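Local coordinates for ESAT-6-like protein MAB_3113 (Mycobacterium abscessus, PDB 4I0X) that is of unknown function but, as a secreted WXG100-family protein, pairs with its ESAT-6-like partner MAB_3112 in the EsxEF complex, at residues 13-27 against 73-87. The protein carries 4 engineered substitutions. Sequence-based numbering, arbitrary orientation.
Sequences LDHIEQVTSRARGFK and VEGLSQMEEAARTAH. Engineered in segment 73-87: Ser-77 (natural residue Asn). With SO4 (sulfate ion), chain M.
Leu-76 enters as a knob between Thr-20, Ala-23, Arg-24 and Lys-27, where segments 13-27 and 73-87, on helices 11-47 and 52-87, run antiparallel at 162° in the helical hairpin of the WXG100 fold. Its CG lies anti to the backbone N (chi1 173°), which carries the fork across the gap: CD1 rests 3.9 Å from Ala-23 CB, while CD2 meets the aliphatic part of Lys-27, 3.8 Å from its CB. Small residues suit the close-packed side. Ala-23 leaves room for the methyl end of Met-79, and Ala-83 CB meets the CG2 branch of Ile-16 at 3.8 Å. Thr-20 turns its CG2 onto Glu-80 CG, and its OG1 bonds to Ile-16 O (2.6 Å) and to Tyr-45 of the MAB_3112 chain, whose Trp-37 packs on Ile-16.

Toward solvent the contact becomes polar, and longer side chains span the two helices. Arg-24, bent at chi3, sends NE almost straight into Glu-80 OE2 (3.1 Å, 169°), with guanidinium and carboxylate nearly coplanar; within its own helix, its NH2 also makes a long salt bridge to Glu-17 OE2. Nearer the Leu-13 end, His-87 NE2 donates to the anti side of Glu-17 OE1 (3.2 Å), ring and carboxylate planes steeply inclined. The arginine probably offsets part of the two acids' negative charge, so a partly exposed polar network flanks the apolar seam.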
loop_
_atom_site.group_PDB
_atom_site.type_symbol
_atom_site.label_atom_id
_atom_site.label_comp_id
_atom_site.label_asym_id
_atom_site.label_seq_id
_atom_site.Cartn_x
_atom_site.Cartn_y
_atom_site.Cartn_z
ATOM N N LEU B 13 23.893 -7.478 -4.466
ATOM C CA LEU B 13 23.509 -6.071 -4.342
ATOM C C LEU B 13 22.555 -5.673 -5.459
ATOM O O LEU B 13 21.643 -4.915 -5.227
ATOM C CB LEU B 13 24.742 -5.174 -4.349
ATOM C CG LEU B 13 25.686 -5.450 -3.178
ATOM C CD1 LEU B 13 26.999 -4.655 -3.309
ATOM C CD2 LEU B 13 25.020 -5.088 -1.951
ATOM N N ASP B 14 22.772 -6.175 -6.674
ATOM C CA ASP B 14 21.809 -5.939 -7.750
ATOM C C ASP B 14 20.432 -6.553 -7.436
ATOM O O ASP B 14 19.398 -5.967 -7.743
ATOM C CB ASP B 14 22.344 -6.413 -9.091
ATOM C CG ASP B 14 23.296 -5.407 -9.717
ATOM O OD1 ASP B 14 23.233 -4.223 -9.322
ATOM O OD2 ASP B 14 24.132 -5.797 -10.566
ATOM N N HIS B 15 20.421 -7.716 -6.794
ATOM C CA HIS B 15 19.185 -8.355 -6.396
ATOM C C HIS B 15 18.420 -7.480 -5.372
ATOM O O HIS B 15 17.226 -7.217 -5.516
ATOM C CB HIS B 15 19.474 -9.731 -5.823
ATOM C CG HIS B 15 18.257 -10.561 -5.668
ATOM N ND1 HIS B 15 18.226 -11.704 -4.902
ATOM C CD2 HIS B 15 17.001 -10.391 -6.142
ATOM C CE1 HIS B 15 17.013 -12.225 -4.945
ATOM N NE2 HIS B 15 16.245 -11.434 -5.672
ATOM N N ILE B 16 19.135 -6.967 -4.382
ATOM C CA ILE B 16 18.534 -6.065 -3.388
ATOM C C ILE B 16 17.917 -4.857 -4.069
ATOM O O ILE B 16 16.797 -4.464 -3.773
ATOM C CB ILE B 16 19.606 -5.590 -2.365
ATOM C CG1 ILE B 16 20.085 -6.782 -1.552
ATOM C CG2 ILE B 16 19.037 -4.481 -1.458
ATOM C CD1 ILE B 16 21.322 -6.586 -0.810
ATOM N N GLU B 17 18.682 -4.248 -4.966
ATOM C CA GLU B 17 18.219 -3.088 -5.686
ATOM C C GLU B 17 16.964 -3.381 -6.529
ATOM O O GLU B 17 16.043 -2.560 -6.549
ATOM C CB GLU B 17 19.317 -2.474 -6.548
ATOM C CG GLU B 17 18.837 -1.263 -7.347
ATOM C CD GLU B 17 18.273 -0.147 -6.440
ATOM O OE1 GLU B 17 18.685 -0.061 -5.252
ATOM O OE2 GLU B 17 17.409 0.630 -6.911
ATOM N N GLN B 18 16.912 -4.539 -7.189
ATOM C CA GLN B 18 15.720 -4.950 -7.946
ATOM C C GLN B 18 14.466 -5.152 -7.063
ATOM O O GLN B 18 13.387 -4.744 -7.438
ATOM C CB GLN B 18 16.024 -6.207 -8.808
ATOM C CG GLN B 18 14.839 -6.837 -9.506
ATOM C CD GLN B 18 14.020 -5.884 -10.388
ATOM O OE1 GLN B 18 12.812 -6.105 -10.608
ATOM N NE2 GLN B 18 14.678 -4.856 -10.933
ATOM N N VAL B 19 14.620 -5.779 -5.903
ATOM C CA VAL B 19 13.510 -5.992 -4.997
ATOM C C VAL B 19 13.026 -4.638 -4.485
ATOM O O VAL B 19 11.827 -4.388 -4.368
ATOM C CB VAL B 19 13.917 -6.910 -3.811
ATOM C CG1 VAL B 19 12.791 -6.976 -2.782
ATOM C CG2 VAL B 19 14.320 -8.266 -4.322
ATOM N N THR B 20 13.964 -3.746 -4.224
ATOM C CA THR B 20 13.629 -2.445 -3.667
ATOM C C THR B 20 12.890 -1.672 -4.718
ATOM O O THR B 20 11.940 -0.950 -4.418
ATOM C CB THR B 20 14.905 -1.665 -3.235
ATOM O OG1 THR B 20 15.702 -2.518 -2.409
ATOM C CG2 THR B 20 14.529 -0.381 -2.502
ATOM N N SER B 21 13.325 -1.841 -5.959
ATOM C CA SER B 21 12.691 -1.192 -7.089
ATOM C C SER B 21 11.222 -1.705 -7.263
ATOM O O SER B 21 10.312 -0.917 -7.554
ATOM C CB SER B 21 13.548 -1.380 -8.340
ATOM O OG SER B 21 12.918 -0.889 -9.496
ATOM N N ARG B 22 10.986 -2.989 -7.007
ATOM C CA ARG B 22 9.625 -3.541 -7.072
ATOM C C ARG B 22 8.740 -2.985 -5.936
ATOM O O ARG B 22 7.542 -2.682 -6.132
ATOM C CB ARG B 22 9.651 -5.061 -7.025
ATOM C CG ARG B 22 10.260 -5.686 -8.238
ATOM C CD ARG B 22 10.269 -7.214 -8.137
ATOM N NE ARG B 22 10.789 -7.739 -9.371
ATOM C CZ ARG B 22 10.510 -8.915 -9.919
ATOM N NH1 ARG B 22 9.697 -9.780 -9.348
ATOM N NH2 ARG B 22 11.087 -9.221 -11.057
ATOM N N ALA B 23 9.350 -2.790 -4.772
ATOM C CA ALA B 23 8.656 -2.200 -3.623
ATOM C C ALA B 23 8.300 -0.728 -3.885
ATOM O O ALA B 23 7.286 -0.245 -3.426
ATOM C CB ALA B 23 9.523 -2.304 -2.360
ATOM N N ARG B 24 9.159 -0.016 -4.592
ATOM C CA ARG B 24 8.878 1.332 -5.020
ATOM C C ARG B 24 7.750 1.406 -6.079
ATOM O O ARG B 24 6.871 2.237 -6.009
ATOM C CB ARG B 24 10.163 1.962 -5.512
ATOM C CG ARG B 24 10.028 3.357 -6.049
ATOM C CD ARG B 24 11.364 3.801 -6.644
ATOM N NE ARG B 24 12.458 3.359 -5.789
ATOM C CZ ARG B 24 13.482 2.596 -6.155
ATOM N NH1 ARG B 24 13.633 2.175 -7.404
ATOM N NH2 ARG B 24 14.392 2.276 -5.248
ATOM N N GLY B 25 7.761 0.489 -7.020
ATOM C CA GLY B 25 6.717 0.357 -8.002
ATOM C C GLY B 25 5.401 0.053 -7.337
ATOM O O GLY B 25 4.361 0.557 -7.746
ATOM N N PHE B 26 5.448 -0.755 -6.298
ATOM C CA PHE B 26 4.231 -1.093 -5.573
ATOM C C PHE B 26 3.690 0.135 -4.831
ATOM O O PHE B 26 2.514 0.434 -4.926
ATOM C CB PHE B 26 4.507 -2.218 -4.594
ATOM C CG PHE B 26 3.305 -2.679 -3.855
ATOM C CD1 PHE B 26 2.317 -3.397 -4.495
ATOM C CD2 PHE B 26 3.172 -2.418 -2.519
ATOM C CE1 PHE B 26 1.198 -3.839 -3.794
ATOM C CE2 PHE B 26 2.053 -2.872 -1.807
ATOM C CZ PHE B 26 1.078 -3.586 -2.459
ATOM N N LYS B 27 4.547 0.830 -4.088
ATOM C CA LYS B 27 4.136 2.053 -3.420
ATOM C C LYS B 27 3.527 3.052 -4.390
ATOM O O LYS B 27 2.543 3.697 -4.075
ATOM C CB LYS B 27 5.319 2.684 -2.656
ATOM C CG LYS B 27 4.994 3.967 -1.949
ATOM C CD LYS B 27 5.167 5.162 -2.859
ATOM C CE LYS B 27 6.007 6.198 -2.207
ATOM N NZ LYS B 27 6.134 7.422 -3.058
ATOM N N VAL B 73 4.932 4.265 3.044
ATOM C CA VAL B 73 6.022 5.067 2.514
ATOM C C VAL B 73 7.214 5.150 3.501
ATOM O O VAL B 73 8.383 5.146 3.091
ATOM C CB VAL B 73 5.580 6.489 2.101
ATOM C CG1 VAL B 73 4.310 6.434 1.252
ATOM C CG2 VAL B 73 5.349 7.344 3.307
ATOM N N GLU B 74 6.933 5.228 4.794
ATOM C CA GLU B 74 7.997 5.309 5.774
ATOM C C GLU B 74 8.801 3.995 5.781
ATOM O O GLU B 74 10.024 3.997 5.925
ATOM C CB GLU B 74 7.458 5.631 7.174
ATOM C CG GLU B 74 8.582 5.973 8.176
ATOM C CD GLU B 74 8.148 5.936 9.640
ATOM O OE1 GLU B 74 6.933 5.812 9.912
ATOM O OE2 GLU B 74 9.033 6.026 10.521
ATOM N N GLY B 75 8.104 2.874 5.629
ATOM C CA GLY B 75 8.754 1.586 5.536
ATOM C C GLY B 75 9.633 1.506 4.307
ATOM O O GLY B 75 10.798 1.117 4.373
ATOM N N LEU B 76 9.075 1.873 3.168
ATOM C CA LEU B 76 9.866 1.916 1.954
ATOM C C LEU B 76 11.115 2.799 2.108
ATOM O O LEU B 76 12.189 2.433 1.620
ATOM C CB LEU B 76 9.006 2.378 0.770
ATOM C CG LEU B 76 9.763 2.626 -0.504
ATOM C CD1 LEU B 76 10.259 1.301 -1.035
ATOM C CD2 LEU B 76 8.878 3.335 -1.524
ATOM N N SER B 77 10.974 3.947 2.770
ATOM C CA SER B 77 12.091 4.867 3.017
ATOM C C SER B 77 13.203 4.226 3.806
ATOM O O SER B 77 14.358 4.421 3.499
ATOM C CB SER B 77 11.646 6.131 3.762
ATOM O OG SER B 77 10.979 6.999 2.867
ATOM N N GLN B 78 12.834 3.423 4.793
ATOM C CA GLN B 78 13.796 2.653 5.546
ATOM C C GLN B 78 14.522 1.603 4.690
ATOM O O GLN B 78 15.723 1.406 4.833
ATOM C CB GLN B 78 13.094 1.996 6.726
ATOM C CG GLN B 78 14.007 1.154 7.549
ATOM C CD GLN B 78 13.440 0.855 8.915
ATOM O OE1 GLN B 78 12.272 1.161 9.208
ATOM N NE2 GLN B 78 14.268 0.257 9.767
ATOM N N MET B 79 13.785 0.942 3.805
ATOM C CA MET B 79 14.343 -0.050 2.903
ATOM C C MET B 79 15.332 0.583 1.947
ATOM O O MET B 79 16.439 0.065 1.740
ATOM C CB MET B 79 13.216 -0.727 2.134
ATOM C CG MET B 79 12.368 -1.633 2.982
ATOM S SD MET B 79 10.793 -2.114 2.199
ATOM C CE MET B 79 11.391 -3.151 0.905
ATOM N N GLU B 80 14.948 1.715 1.379
ATOM C CA GLU B 80 15.851 2.474 0.527
ATOM C C GLU B 80 17.108 2.956 1.205
ATOM O O GLU B 80 18.177 2.824 0.633
ATOM C CB GLU B 80 15.102 3.632 -0.132
ATOM C CG GLU B 80 14.017 3.144 -1.081
ATOM C CD GLU B 80 13.173 4.280 -1.655
ATOM O OE1 GLU B 80 12.878 5.248 -0.912
ATOM O OE2 GLU B 80 12.791 4.188 -2.845
ATOM N N GLU B 81 17.030 3.508 2.421
ATOM C CA GLU B 81 18.249 3.883 3.157
ATOM C C GLU B 81 19.134 2.661 3.404
ATOM O O GLU B 81 20.347 2.723 3.269
ATOM C CB GLU B 81 17.918 4.599 4.508
ATOM C CG GLU B 81 19.122 4.806 5.430
ATOM C CD GLU B 81 18.741 4.951 6.910
ATOM O OE1 GLU B 81 17.664 5.516 7.214
ATOM O OE2 GLU B 81 19.526 4.495 7.775
ATOM N N ALA B 82 18.528 1.541 3.762
ATOM C CA ALA B 82 19.290 0.327 3.977
ATOM C C ALA B 82 19.990 -0.171 2.689
ATOM O O ALA B 82 21.149 -0.581 2.700
ATOM C CB ALA B 82 18.386 -0.731 4.538
ATOM N N ALA B 83 19.283 -0.132 1.567
ATOM C CA ALA B 83 19.869 -0.622 0.324
ATOM C C ALA B 83 20.980 0.313 -0.095
ATOM O O ALA B 83 22.046 -0.127 -0.563
ATOM C CB ALA B 83 18.821 -0.709 -0.743
ATOM N N ARG B 84 20.757 1.608 0.119
ATOM C CA ARG B 84 21.792 2.605 -0.158
ATOM C C ARG B 84 23.024 2.292 0.647
ATOM O O ARG B 84 24.159 2.286 0.123
ATOM C CB ARG B 84 21.307 4.003 0.196
ATOM C CG ARG B 84 20.364 4.592 -0.812
ATOM C CD ARG B 84 20.357 6.119 -0.701
ATOM N NE ARG B 84 19.796 6.637 0.554
ATOM C CZ ARG B 84 18.494 6.711 0.831
ATOM N NH1 ARG B 84 17.595 6.279 -0.040
ATOM N NH2 ARG B 84 18.085 7.211 1.992
ATOM N N THR B 85 22.808 2.028 1.937
ATOM C CA THR B 85 23.899 1.687 2.841
ATOM C C THR B 85 24.664 0.483 2.342
ATOM O O THR B 85 25.865 0.454 2.427
ATOM C CB THR B 85 23.413 1.387 4.283
ATOM O OG1 THR B 85 22.899 2.575 4.842
ATOM C CG2 THR B 85 24.549 0.947 5.192
ATOM N N ALA B 86 23.950 -0.513 1.846
ATOM C CA ALA B 86 24.586 -1.707 1.319
ATOM C C ALA B 86 25.436 -1.392 0.070
ATOM O O ALA B 86 26.483 -2.007 -0.091
ATOM C CB ALA B 86 23.551 -2.790 1.023
ATOM N N HIS B 87 25.005 -0.424 -0.760
ATOM C CA HIS B 87 25.689 -0.050 -2.019
ATOM C C HIS B 87 26.880 0.886 -1.805
ATOM O O HIS B 87 27.546 1.231 -2.758
ATOM C CB HIS B 87 24.748 0.708 -2.995
ATOM C CG HIS B 87 23.537 -0.055 -3.420
ATOM N ND1 HIS B 87 23.583 -1.374 -3.822
ATOM C CD2 HIS B 87 22.241 0.322 -3.528
ATOM C CE1 HIS B 87 22.367 -1.783 -4.138
ATOM N NE2 HIS B 87 21.533 -0.770 -3.971
HETATM S S SO4 M . 9.570 -12.589 -11.537
HETATM O O1 SO4 M . 8.480 -12.236 -10.636
HETATM O O2 SO4 M . 9.092 -13.547 -12.527
HETATM O O3 SO4 M . 10.022 -11.396 -12.223
HETATM O O4 SO4 M . 10.725 -13.192 -10.826
#